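Phospholyase (Arthrobacter aurescens, PDB 5G4J) probably breaks down phosphoethanolamine to acetaldehyde, ammonia and phosphate with the help of pyridoxal phosphate, in a dimer of class III aminotransferase fold. Local coordinates at residues Arg113-Asn118 / Asn306-Thr311; Asp144-Gly149 / Ile157-Thr162; Gly357-Val362 / Ile371-Ser376; Arg365-Gly370 / Pro415-Gly420. All blocks are in the same frame, centred on the assembly; numbering follows the deposited sequence.

Contact 1: residues Arg113-Asn118 / Asn306-Thr311; sequences RLFLTN and NMFFNT. With EXT ({5-hydroxy-6-methyl-4-[(E)-{[2-(phosphonooxy)ethyl]imino}methyl]pyridin-3-yl}methyl dihydrogen phosphate), chain F.
F115 and F308 form an offset edge-to-face pair, with the edge of F115 turned toward the face of F308. The ring planes stand at 88° and the centroids are 5.8 Å apart. F115 sits on strand 111-117, the outermost strand, within this chain, of the seven-stranded sheet that also holds strand 290-295 in this class III aminotransferase fold. F308 belongs to the loop that follows helix 296-305. Further along, N310 takes over. Its CB leads toward the strand, and CG lies anti to the backbone N (chi1 178°), which carries the amide across to T117 and N118. At the tip the two branches part. ND2 passes 3.8 Å from T117 CA and gives a hydrogen bond to E122 OE1, which also accepts from N118 N. OD1 turns back to its own loop and accepts from A313 N. A leucine here would lack both polar atoms; the E122 carboxylate would probably lose one donor and A313 N its acceptor, leaving the loop less firmly tied to helix 120-135. The next residue, T311, reaches the cofactor site formed mainly by the second subunit. The ligand there is the imine of pyridoxal phosphate and phosphoethanolamine. T311 grips one oxygen of the cofactor phosphate twice: its N lies 3.0 Å from OAE and its OG1 donates to OAE at 2.6 Å.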
# COMPACT_ATOMS: atom_id res chain seq x y z
N ARG A 113 -2.89 17.94 9.61
CA ARG A 113 -2.47 17.65 8.24
C ARG A 113 -2.53 16.10 8.02
O ARG A 113 -2.55 15.34 8.95
CB ARG A 113 -1.05 18.13 8.00
CG ARG A 113 -0.82 19.63 8.06
CD ARG A 113 -1.55 20.34 6.99
NE ARG A 113 -1.22 21.77 7.03
CZ ARG A 113 -1.85 22.70 7.75
NH1 ARG A 113 -2.87 22.41 8.57
NH2 ARG A 113 -1.42 23.97 7.68
N LEU A 114 -2.57 15.67 6.75
CA LEU A 114 -2.89 14.32 6.40
C LEU A 114 -2.03 13.92 5.18
O LEU A 114 -1.86 14.72 4.24
CB LEU A 114 -4.38 14.28 5.98
CG LEU A 114 -4.93 13.10 5.27
CD1 LEU A 114 -4.93 11.97 6.28
CD2 LEU A 114 -6.35 13.27 4.78
N PHE A 115 -1.47 12.74 5.26
CA PHE A 115 -0.90 12.02 4.11
C PHE A 115 -1.81 10.79 3.94
O PHE A 115 -2.02 9.98 4.88
CB PHE A 115 0.49 11.48 4.37
CG PHE A 115 1.59 12.49 4.54
CD1 PHE A 115 1.91 12.98 5.82
CD2 PHE A 115 2.37 12.85 3.49
CE1 PHE A 115 2.97 13.88 5.99
CE2 PHE A 115 3.45 13.75 3.67
CZ PHE A 115 3.72 14.27 4.93
N LEU A 116 -2.38 10.62 2.73
CA LEU A 116 -3.18 9.45 2.47
C LEU A 116 -2.29 8.32 1.92
O LEU A 116 -1.29 8.61 1.27
CB LEU A 116 -4.31 9.79 1.53
CG LEU A 116 -5.47 10.55 2.21
CD1 LEU A 116 -6.35 11.26 1.20
CD2 LEU A 116 -6.31 9.61 3.04
N THR A 117 -2.62 7.07 2.24
CA THR A 117 -1.93 5.91 1.70
C THR A 117 -2.95 4.87 1.28
O THR A 117 -4.15 5.14 1.31
CB THR A 117 -0.98 5.24 2.77
OG1 THR A 117 -1.76 4.63 3.79
CG2 THR A 117 -0.05 6.23 3.40
N ASN A 118 -2.48 3.67 0.91
CA ASN A 118 -3.42 2.59 0.50
C ASN A 118 -3.52 1.42 1.48
O ASN A 118 -4.19 0.46 1.21
CB ASN A 118 -3.03 2.10 -0.89
CG ASN A 118 -2.77 3.22 -1.85
OD1 ASN A 118 -1.61 3.49 -2.27
ND2 ASN A 118 -3.82 3.86 -2.24
N ASN A 306 11.54 15.97 0.55
CA ASN A 306 11.30 14.79 -0.25
C ASN A 306 10.25 15.13 -1.26
O ASN A 306 9.21 15.69 -0.91
CB ASN A 306 10.73 13.64 0.61
CG ASN A 306 11.60 13.30 1.82
OD1 ASN A 306 11.43 13.84 2.91
ND2 ASN A 306 12.50 12.45 1.63
N MET A 307 10.44 14.69 -2.50
CA MET A 307 9.37 14.78 -3.49
C MET A 307 8.51 13.50 -3.30
O MET A 307 8.61 12.50 -4.03
CB MET A 307 9.96 14.88 -4.89
CG MET A 307 8.94 14.74 -6.02
SD MET A 307 7.39 15.72 -5.89
CE MET A 307 8.11 17.37 -5.93
N PHE A 308 7.65 13.54 -2.29
CA PHE A 308 6.89 12.38 -1.87
C PHE A 308 5.58 12.32 -2.68
O PHE A 308 4.83 13.31 -2.80
CB PHE A 308 6.56 12.46 -0.36
CG PHE A 308 5.75 11.27 0.11
CD1 PHE A 308 6.35 10.04 0.32
CD2 PHE A 308 4.36 11.36 0.22
CE1 PHE A 308 5.57 8.94 0.70
CE2 PHE A 308 3.59 10.27 0.57
CZ PHE A 308 4.17 9.06 0.80
N PHE A 309 5.30 11.14 -3.25
CA PHE A 309 4.07 10.93 -4.04
C PHE A 309 3.69 9.46 -3.92
O PHE A 309 4.55 8.58 -4.02
CB PHE A 309 4.30 11.35 -5.48
CG PHE A 309 3.11 11.15 -6.38
CD1 PHE A 309 1.89 11.82 -6.14
CD2 PHE A 309 3.20 10.29 -7.48
CE1 PHE A 309 0.78 11.61 -6.99
CE2 PHE A 309 2.09 10.08 -8.34
CZ PHE A 309 0.89 10.74 -8.09
N ASN A 310 2.40 9.23 -3.75
CA ASN A 310 1.82 7.90 -3.71
C ASN A 310 0.73 7.87 -4.78
O ASN A 310 -0.30 8.57 -4.63
CB ASN A 310 1.25 7.69 -2.31
CG ASN A 310 0.56 6.36 -2.14
OD1 ASN A 310 -0.18 5.88 -3.07
ND2 ASN A 310 0.75 5.74 -0.94
N THR A 311 0.94 7.08 -5.86
CA THR A 311 0.04 7.17 -7.05
C THR A 311 -1.48 7.07 -6.77
O THR A 311 -2.29 7.83 -7.34
CB THR A 311 0.42 6.10 -8.14
OG1 THR A 311 1.79 6.34 -8.64
CG2 THR A 311 -0.63 6.09 -9.34
CAA EXT F . 6.09 4.16 -9.87
CAB EXT F . 5.32 5.32 -9.66
PAC EXT F . 2.99 3.60 -6.53
OAD EXT F . 1.68 3.07 -6.93
OAE EXT F . 3.11 5.17 -6.72
OAF EXT F . 3.45 3.08 -5.20
OAG EXT F . 4.01 3.07 -7.75
CAH EXT F . 5.38 3.27 -7.63
CAI EXT F . 6.09 3.16 -8.87
NAJ EXT F . 7.68 1.84 -10.24
CAK EXT F . 6.85 1.99 -9.09
CAL EXT F . 7.70 2.81 -11.20
CAM EXT F . 8.51 2.66 -12.36
CAN EXT F . 6.90 3.96 -11.03
OAO EXT F . 7.02 4.95 -11.98
OAP EXT F . 4.52 7.85 -14.39
PAQ EXT F . 3.70 8.84 -13.38
OAR EXT F . 4.28 10.37 -13.47
OAS EXT F . 2.26 8.99 -13.78
OAT EXT F . 3.78 8.36 -11.74
CAU EXT F . 4.95 8.66 -11.00
CAV EXT F . 4.90 7.73 -9.84
NAW EXT F . 5.59 6.48 -10.25

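Contact 2: residues Asp144-Gly149 / Ile157-Thr162. With EXT ({5-hydroxy-6-methyl-4-[(E)-{[2-(phosphonooxy)ethyl]imino}methyl]pyridin-3-yl}methyl dihydrogen phosphate), chain C.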
# COMPACT_ATOMS: atom_id res chain seq x y z
N ASP A 144 6.69 -5.86 23.14
CA ASP A 144 7.30 -7.20 22.92
C ASP A 144 6.37 -8.21 22.37
O ASP A 144 6.77 -9.37 22.15
CB ASP A 144 8.01 -7.74 24.18
CG ASP A 144 7.07 -8.16 25.25
OD1 ASP A 144 5.83 -8.04 25.14
OD2 ASP A 144 7.61 -8.51 26.32
N PHE A 145 5.15 -7.82 21.97
CA PHE A 145 4.34 -8.76 21.20
C PHE A 145 3.35 -7.96 20.33
O PHE A 145 2.16 -7.89 20.61
CB PHE A 145 3.61 -9.75 22.11
CG PHE A 145 3.24 -11.03 21.39
CD1 PHE A 145 4.19 -12.01 21.14
CD2 PHE A 145 1.94 -11.21 20.92
CE1 PHE A 145 3.86 -13.21 20.43
CE2 PHE A 145 1.59 -12.37 20.19
CZ PHE A 145 2.56 -13.36 20.00
N SER A 146 3.93 -7.30 19.33
CA SER A 146 3.19 -6.37 18.51
C SER A 146 3.39 -6.66 17.03
O SER A 146 4.28 -7.42 16.60
CB SER A 146 3.61 -4.95 18.86
OG SER A 146 4.98 -4.76 18.73
N TYR A 147 2.53 -6.05 16.23
CA TYR A 147 2.54 -6.19 14.77
C TYR A 147 1.98 -4.91 14.13
O TYR A 147 0.86 -4.51 14.40
CB TYR A 147 1.72 -7.33 14.28
CG TYR A 147 1.69 -7.43 12.80
CD1 TYR A 147 2.85 -7.76 12.08
CD2 TYR A 147 0.53 -7.12 12.08
CE1 TYR A 147 2.86 -7.81 10.71
CE2 TYR A 147 0.55 -7.14 10.64
CZ TYR A 147 1.69 -7.49 9.98
OH TYR A 147 1.77 -7.52 8.60
N HIS A 148 2.83 -4.24 13.33
CA HIS A 148 2.43 -2.93 12.77
C HIS A 148 2.49 -2.92 11.25
O HIS A 148 2.30 -1.86 10.64
CB HIS A 148 3.33 -1.86 13.35
CG HIS A 148 3.17 -1.71 14.81
ND1 HIS A 148 2.05 -1.15 15.36
CD2 HIS A 148 3.94 -2.13 15.85
CE1 HIS A 148 2.17 -1.14 16.68
NE2 HIS A 148 3.28 -1.80 17.00
N GLY A 149 2.77 -4.08 10.65
CA GLY A 149 2.78 -4.18 9.17
C GLY A 149 3.88 -4.96 8.58
O GLY A 149 4.72 -5.55 9.29
N ILE A 157 11.08 -4.52 13.17
CA ILE A 157 10.63 -4.15 14.49
C ILE A 157 9.57 -5.10 15.02
O ILE A 157 9.07 -4.93 16.11
CB ILE A 157 10.13 -2.70 14.53
CG1 ILE A 157 8.72 -2.52 13.93
CG2 ILE A 157 11.11 -1.78 13.85
CD1 ILE A 157 8.15 -1.12 14.06
N THR A 158 9.23 -6.13 14.24
CA THR A 158 8.11 -7.02 14.59
C THR A 158 8.41 -8.06 15.69
O THR A 158 9.35 -8.79 15.55
CB THR A 158 7.62 -7.72 13.30
OG1 THR A 158 7.13 -6.75 12.35
CG2 THR A 158 6.59 -8.67 13.57
N THR A 159 7.58 -8.14 16.71
CA THR A 159 7.77 -9.06 17.82
C THR A 159 6.63 -10.06 17.98
O THR A 159 6.81 -11.09 18.63
CB THR A 159 7.94 -8.27 19.10
OG1 THR A 159 6.80 -7.43 19.28
CG2 THR A 159 9.20 -7.39 19.04
N GLY A 160 5.46 -9.79 17.40
CA GLY A 160 4.25 -10.61 17.69
C GLY A 160 3.86 -11.58 16.60
O GLY A 160 2.80 -12.17 16.67
N LEU A 161 4.67 -11.69 15.58
CA LEU A 161 4.43 -12.64 14.51
C LEU A 161 5.81 -13.02 13.94
O LEU A 161 6.83 -12.30 14.13
CB LEU A 161 3.47 -11.92 13.53
CG LEU A 161 3.39 -11.93 12.06
CD1 LEU A 161 2.05 -11.27 11.65
CD2 LEU A 161 4.62 -11.27 11.47
N THR A 162 5.91 -14.21 13.38
CA THR A 162 7.18 -14.70 12.87
C THR A 162 7.64 -14.05 11.59
O THR A 162 6.89 -14.04 10.60
CB THR A 162 7.03 -16.24 12.61
OG1 THR A 162 6.61 -16.79 13.82
CG2 THR A 162 8.31 -16.84 12.19
CAA EXT C . -2.24 -4.29 11.18
CAB EXT C . -2.74 -5.43 10.50
PAC EXT C . -2.35 -3.63 6.71
OAD EXT C . -2.34 -5.14 6.84
OAE EXT C . -3.41 -2.94 6.07
OAF EXT C . -1.12 -3.25 5.92
OAG EXT C . -2.24 -3.08 8.12
CAH EXT C . -1.16 -3.31 9.09
CAI EXT C . -1.48 -3.28 10.49
NAJ EXT C . -1.15 -2.03 12.59
CAK EXT C . -0.95 -2.21 11.26
CAL EXT C . -1.87 -2.99 13.26
CAM EXT C . -2.03 -2.82 14.68
CAN EXT C . -2.39 -4.11 12.58
OAO EXT C . -3.08 -5.06 13.32
OAP EXT C . -6.56 -7.90 13.56
PAQ EXT C . -6.70 -8.78 12.27
OAR EXT C . -6.39 -10.27 12.63
OAS EXT C . -8.06 -8.72 11.57
OAT EXT C . -5.45 -8.25 11.27
CAU EXT C . -4.13 -8.78 11.32
CAV EXT C . -3.34 -7.82 10.42
NAW EXT C . -3.15 -6.52 11.14
O HOH W 1 6.37 -4.74 16.32
O HOH W 2 5.55 -4.73 13.62
O HOH W 3 6.34 -7.73 9.79
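The Y147 ring is sandwiched between two parts of the chain. L161 CD1 lies over one face, 3.8 Å from the ring centroid and offset toward the rim. G149 N covers the opposite face above the centre. At the edge, in the ring plane, is the imine nitrogen NAW of the bound pyridoxal phosphate-phosphoethanolamine imine. The F145 ring has G160 CA on one face, 3.6 Å from the centroid and only 7° off the normal, a clean CH-pi contact. F145 CG is swung anti to its own nitrogen (chi1 -157°), and this lays the ring over the glycine. With an alanine in place of F145 the CH-pi contact is gone, and the G160 backbone would probably lose its cover and be freer to shift. G160 sits where a CB would clash with F145 C and S146 N. Polar atoms tie the two loops. T159 OG1 accepts from S146 N at 2.9 Å and is also hydrogen-bonded to S143 O. S146 O accepts from G160 N at 2.8 Å, with the donor tilted 24° from the carbonyl plane, and takes a weak bond from T159 N. Water links S146 OG, also hydrogen-bonded to S143 O, to I157 O. Two more waters each donate to T158 OG1, also hydrogen-bonded to L154 O, one joining it to H148 N and the other to G149 O. These bonds satisfy backbone polar atoms in irregular loops. The two loops are thus held by a backbone bond, a threonine hydroxyl and water, with the edge of Y147 set against the bound imine.

Contact 3: residues Gly357-Val362 / Ile371-Ser376. With NA (sodium ion), chain E.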
# COMPACT_ATOMS: atom_id res chain seq x y z
N GLY A 357 -14.49 -20.81 35.98
CA GLY A 357 -13.13 -21.09 36.34
C GLY A 357 -12.22 -21.17 35.11
O GLY A 357 -10.99 -21.28 35.26
N ASN A 358 -12.78 -21.18 33.89
CA ASN A 358 -11.94 -21.15 32.69
C ASN A 358 -11.73 -19.69 32.17
O ASN A 358 -11.09 -19.52 31.15
CB ASN A 358 -12.51 -22.02 31.63
CG ASN A 358 -12.41 -23.48 31.98
OD1 ASN A 358 -13.41 -24.13 32.01
ND2 ASN A 358 -11.22 -24.00 32.19
N VAL A 359 -12.20 -18.68 32.92
CA VAL A 359 -12.03 -17.27 32.50
C VAL A 359 -11.25 -16.50 33.52
O VAL A 359 -11.61 -16.52 34.70
CB VAL A 359 -13.37 -16.62 32.23
CG1 VAL A 359 -13.18 -15.17 31.78
CG2 VAL A 359 -14.13 -17.38 31.17
N GLY A 360 -10.20 -15.80 33.10
CA GLY A 360 -9.43 -14.91 33.96
C GLY A 360 -10.07 -13.52 34.00
O GLY A 360 -11.03 -13.27 34.71
N SER A 361 -9.54 -12.59 33.23
CA SER A 361 -9.99 -11.19 33.29
C SER A 361 -10.80 -10.76 32.04
O SER A 361 -10.63 -11.31 30.95
CB SER A 361 -8.78 -10.27 33.34
OG SER A 361 -7.99 -10.47 34.49
N VAL A 362 -11.60 -9.74 32.24
CA VAL A 362 -12.33 -9.12 31.18
C VAL A 362 -11.49 -7.97 30.65
O VAL A 362 -10.93 -7.21 31.39
CB VAL A 362 -13.67 -8.60 31.70
CG1 VAL A 362 -14.45 -7.84 30.62
CG2 VAL A 362 -14.47 -9.82 32.17
N ILE A 371 -11.65 -11.92 26.68
CA ILE A 371 -11.41 -12.58 27.93
C ILE A 371 -10.27 -13.56 27.76
O ILE A 371 -10.14 -14.26 26.72
CB ILE A 371 -12.66 -13.35 28.46
CG1 ILE A 371 -13.35 -14.14 27.37
CG2 ILE A 371 -13.63 -12.36 29.09
CD1 ILE A 371 -14.51 -15.04 27.84
N ASP A 372 -9.44 -13.65 28.78
CA ASP A 372 -8.40 -14.64 28.80
C ASP A 372 -8.94 -15.98 29.33
O ASP A 372 -9.77 -16.04 30.24
CB ASP A 372 -7.08 -14.12 29.42
CG ASP A 372 -7.17 -13.74 30.84
OD1 ASP A 372 -7.68 -12.67 31.16
OD2 ASP A 372 -6.54 -14.44 31.62
N ILE A 373 -8.59 -17.02 28.62
CA ILE A 373 -9.10 -18.40 28.85
C ILE A 373 -7.98 -19.18 29.54
O ILE A 373 -6.79 -19.24 29.05
CB ILE A 373 -9.52 -19.08 27.54
CG1 ILE A 373 -10.59 -18.27 26.81
CG2 ILE A 373 -10.02 -20.49 27.80
CD1 ILE A 373 -11.83 -17.88 27.60
N ILE A 374 -8.33 -19.75 30.71
CA ILE A 374 -7.35 -20.37 31.59
C ILE A 374 -7.84 -21.78 32.04
O ILE A 374 -8.98 -22.17 31.84
CB ILE A 374 -7.09 -19.53 32.86
CG1 ILE A 374 -8.40 -19.21 33.59
CG2 ILE A 374 -6.34 -18.26 32.49
CD1 ILE A 374 -8.18 -18.54 34.93
N GLU A 375 -6.89 -22.54 32.58
CA GLU A 375 -7.21 -23.87 33.17
C GLU A 375 -7.98 -23.61 34.44
O GLU A 375 -7.78 -22.56 35.06
CB GLU A 375 -5.91 -24.71 33.49
CG GLU A 375 -4.97 -24.99 32.30
CD GLU A 375 -5.59 -25.85 31.22
OE1 GLU A 375 -6.72 -26.39 31.40
OE2 GLU A 375 -4.98 -25.98 30.16
N SER A 376 -8.90 -24.54 34.75
CA SER A 376 -9.76 -24.42 35.92
C SER A 376 -9.22 -25.19 37.13
O SER A 376 -9.84 -25.21 38.18
CB SER A 376 -11.15 -24.91 35.60
OG SER A 376 -11.12 -26.20 35.03
NA NA E . -13.03 -16.80 36.40
O HOH W 4 -11.89 -14.98 37.02
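D372 OD1 is gripped by two groups of the neighbouring strand: S361 N donates to it at 2.8 Å, and R363 NE forms a salt bridge with it. S361 N comes from above the carboxylate plane, 47° out of it. The aspartate can do this because CG stands between its backbone N and carbonyl carbon (chi1 64°). A side chain on G360 would clash with D372 OD2. Farther along, N358 ND2 gives a nearly straight bond (170°) to I374 O, 2.9 Å away and in both the carbonyl and the amide plane. The backbone N358 O accepts from I374 N at 2.8 Å, though that donor sits well above the carbonyl plane. G360 N is bonded to D372 O. On one face of the sheet V359 CG1 packs 3.8 Å from I371 CB, and V362 CG2 meets I371 CG2. V359 O binds a sodium ion at 2.2 Å. A water, which also donates to G360 O, binds the ion too, and A353 O and S356 O bind it as well. V359-I373 and V362-I371 are both antiparallel non-hydrogen-bonded pairs, yet the register slips by one between them. This is a beta bulge in a hairpin, strands 359-365 and 368-373.

Contact 4: residues Arg365-Gly370 / Pro415-Gly420; sequences RGLFFG and PPLVFG
L367 and L417 meet through their methyl ends, CD1 to CD1 at 3.8 Å, with the two side chains slanting across one another. L367 CG lies anti to its carbonyl carbon (chi1 -66°), and this sends the branch into the 415-420 loop. L417 CD1 also lies 4.1 Å from L367 CB, so it packs along the stem as well as the tip. The other methyl of L367, CD2, approaches F419 CD1 at 4.5 Å. P415 fits between these groups. Its CD rests 3.5 Å from L367 O, while its CG lies over one face of the F419 ring, toward the rim. The F369 side chain crosses P415 at about a right angle and brings CE1 4.0 Å from P415 CD, though F369 has two conformers. NH1 of R259 is hydrogen-bonded to both L367 O and P415 O. Two tight turns shape the surfaces. R365 to F368 is a type II' turn, with G366 at positive phi, and it closes the hairpin of strands 359-365 and 368-373. P416 to F419 is a type I turn leading to G420, the N-cap of helix 421-436. Around this core, helix 334-355 covers L367 through A338 and I345, and strand 56-59 touches F419 through L58.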
# COMPACT_ATOMS: atom_id res chain seq x y z
N ARG A 365 -12.58 -2.54 25.57
CA ARG A 365 -13.41 -1.38 25.74
C ARG A 365 -14.31 -1.21 24.49
O ARG A 365 -13.78 -1.46 23.36
CB ARG A 365 -12.38 -0.23 25.70
CG ARG A 365 -12.87 1.11 26.06
CD ARG A 365 -12.44 1.39 27.47
NE ARG A 365 -12.33 2.76 27.46
CZ ARG A 365 -11.50 3.47 28.18
NH1 ARG A 365 -10.66 2.95 29.09
NH2 ARG A 365 -11.62 4.75 27.98
N GLY A 366 -15.52 -0.69 24.62
CA GLY A 366 -16.31 -0.41 23.49
C GLY A 366 -16.65 -1.70 22.80
O GLY A 366 -17.12 -2.63 23.42
N LEU A 367 -16.42 -1.78 21.50
CA LEU A 367 -16.65 -3.01 20.78
C LEU A 367 -15.38 -3.76 20.42
O LEU A 367 -15.33 -4.41 19.39
CB LEU A 367 -17.57 -2.76 19.56
CG LEU A 367 -19.00 -2.34 19.86
CD1 LEU A 367 -19.81 -2.05 18.58
CD2 LEU A 367 -19.69 -3.48 20.63
N PHE A 368 -14.35 -3.65 21.24
CA PHE A 368 -13.20 -4.53 21.16
C PHE A 368 -13.09 -5.10 22.53
O PHE A 368 -12.62 -4.46 23.47
CB PHE A 368 -11.93 -3.77 20.74
CG PHE A 368 -10.91 -4.62 20.09
CD1 PHE A 368 -10.62 -5.90 20.55
CD2 PHE A 368 -10.21 -4.16 19.00
CE1 PHE A 368 -9.63 -6.67 19.95
CE2 PHE A 368 -9.22 -4.92 18.43
CZ PHE A 368 -8.88 -6.15 18.93
N PHE A 369 -13.52 -6.36 22.65
CA PHE A 369 -13.67 -6.96 23.96
C PHE A 369 -13.03 -8.33 23.93
O PHE A 369 -12.90 -9.00 22.86
CB PHE A 369 -15.18 -6.87 24.45
CG PHE A 369 -16.23 -7.37 23.46
CD1 PHE A 369 -16.80 -6.55 22.52
CD2 PHE A 369 -16.78 -8.63 23.60
CE1 PHE A 369 -17.78 -7.03 21.69
CE2 PHE A 369 -17.78 -9.12 22.73
CZ PHE A 369 -18.27 -8.34 21.81
N GLY A 370 -12.50 -8.75 25.07
CA GLY A 370 -11.96 -10.09 25.18
C GLY A 370 -11.93 -10.61 26.60
O GLY A 370 -12.25 -9.90 27.56
N PRO A 415 -16.60 -6.83 16.40
CA PRO A 415 -17.55 -6.93 15.25
C PRO A 415 -17.63 -5.65 14.42
O PRO A 415 -17.13 -4.58 14.86
CB PRO A 415 -18.89 -7.21 15.94
CG PRO A 415 -18.74 -6.50 17.23
CD PRO A 415 -17.32 -6.76 17.69
N PRO A 416 -18.25 -5.72 13.25
CA PRO A 416 -18.65 -4.46 12.60
C PRO A 416 -19.30 -3.49 13.54
O PRO A 416 -20.02 -3.92 14.49
CB PRO A 416 -19.56 -4.92 11.45
CG PRO A 416 -19.18 -6.35 11.24
CD PRO A 416 -18.61 -6.90 12.47
N LEU A 417 -19.06 -2.19 13.38
CA LEU A 417 -19.58 -1.24 14.35
C LEU A 417 -21.15 -1.00 14.29
O LEU A 417 -21.66 -0.17 15.02
CB LEU A 417 -18.85 0.12 14.27
CG LEU A 417 -18.46 0.64 15.66
CD1 LEU A 417 -17.33 -0.18 16.33
CD2 LEU A 417 -18.14 2.13 15.64
N VAL A 418 -21.81 -1.63 13.33
CA VAL A 418 -23.24 -1.68 13.32
C VAL A 418 -23.84 -2.77 14.19
O VAL A 418 -25.06 -2.94 14.19
CB VAL A 418 -23.79 -1.80 11.88
CG1 VAL A 418 -23.47 -0.53 11.09
CG2 VAL A 418 -23.22 -2.99 11.15
N PHE A 419 -23.02 -3.54 14.87
CA PHE A 419 -23.44 -4.60 15.84
C PHE A 419 -24.16 -3.95 16.97
O PHE A 419 -23.63 -3.02 17.59
CB PHE A 419 -22.14 -5.23 16.32
CG PHE A 419 -22.23 -6.49 17.13
CD1 PHE A 419 -22.26 -6.42 18.47
CD2 PHE A 419 -22.06 -7.71 16.52
CE1 PHE A 419 -22.18 -7.56 19.26
CE2 PHE A 419 -21.99 -8.86 17.31
CZ PHE A 419 -22.08 -8.76 18.67
N GLY A 420 -25.40 -4.35 17.23
CA GLY A 420 -26.20 -3.83 18.33
C GLY A 420 -26.51 -4.83 19.43
O GLY A 420 -25.96 -5.95 19.53

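Contacts 1 and 4 are buried, and contacts 2 and 3 only partly so. Contacts 1 and 2 lie by the sheet that runs from strand 111-117 to strand 171-174, and both meet the second subunit. There M307 and F309 of one chain pack on L161 and Y147 of the other, so the two contacts serve one cofactor site from different subunits. Contacts 3 and 4 share strand 368-373 and touch where V362 CG1 comes 4.3 Å from G370 O; neither reaches the other subunit. Chemistry follows place. Contact 3 relies on strand hydrogen bonds and sodium, contact 2 on loop bonds and water, contact 4 on apolar packing, and contact 1 on aromatic packing plus an asparagine.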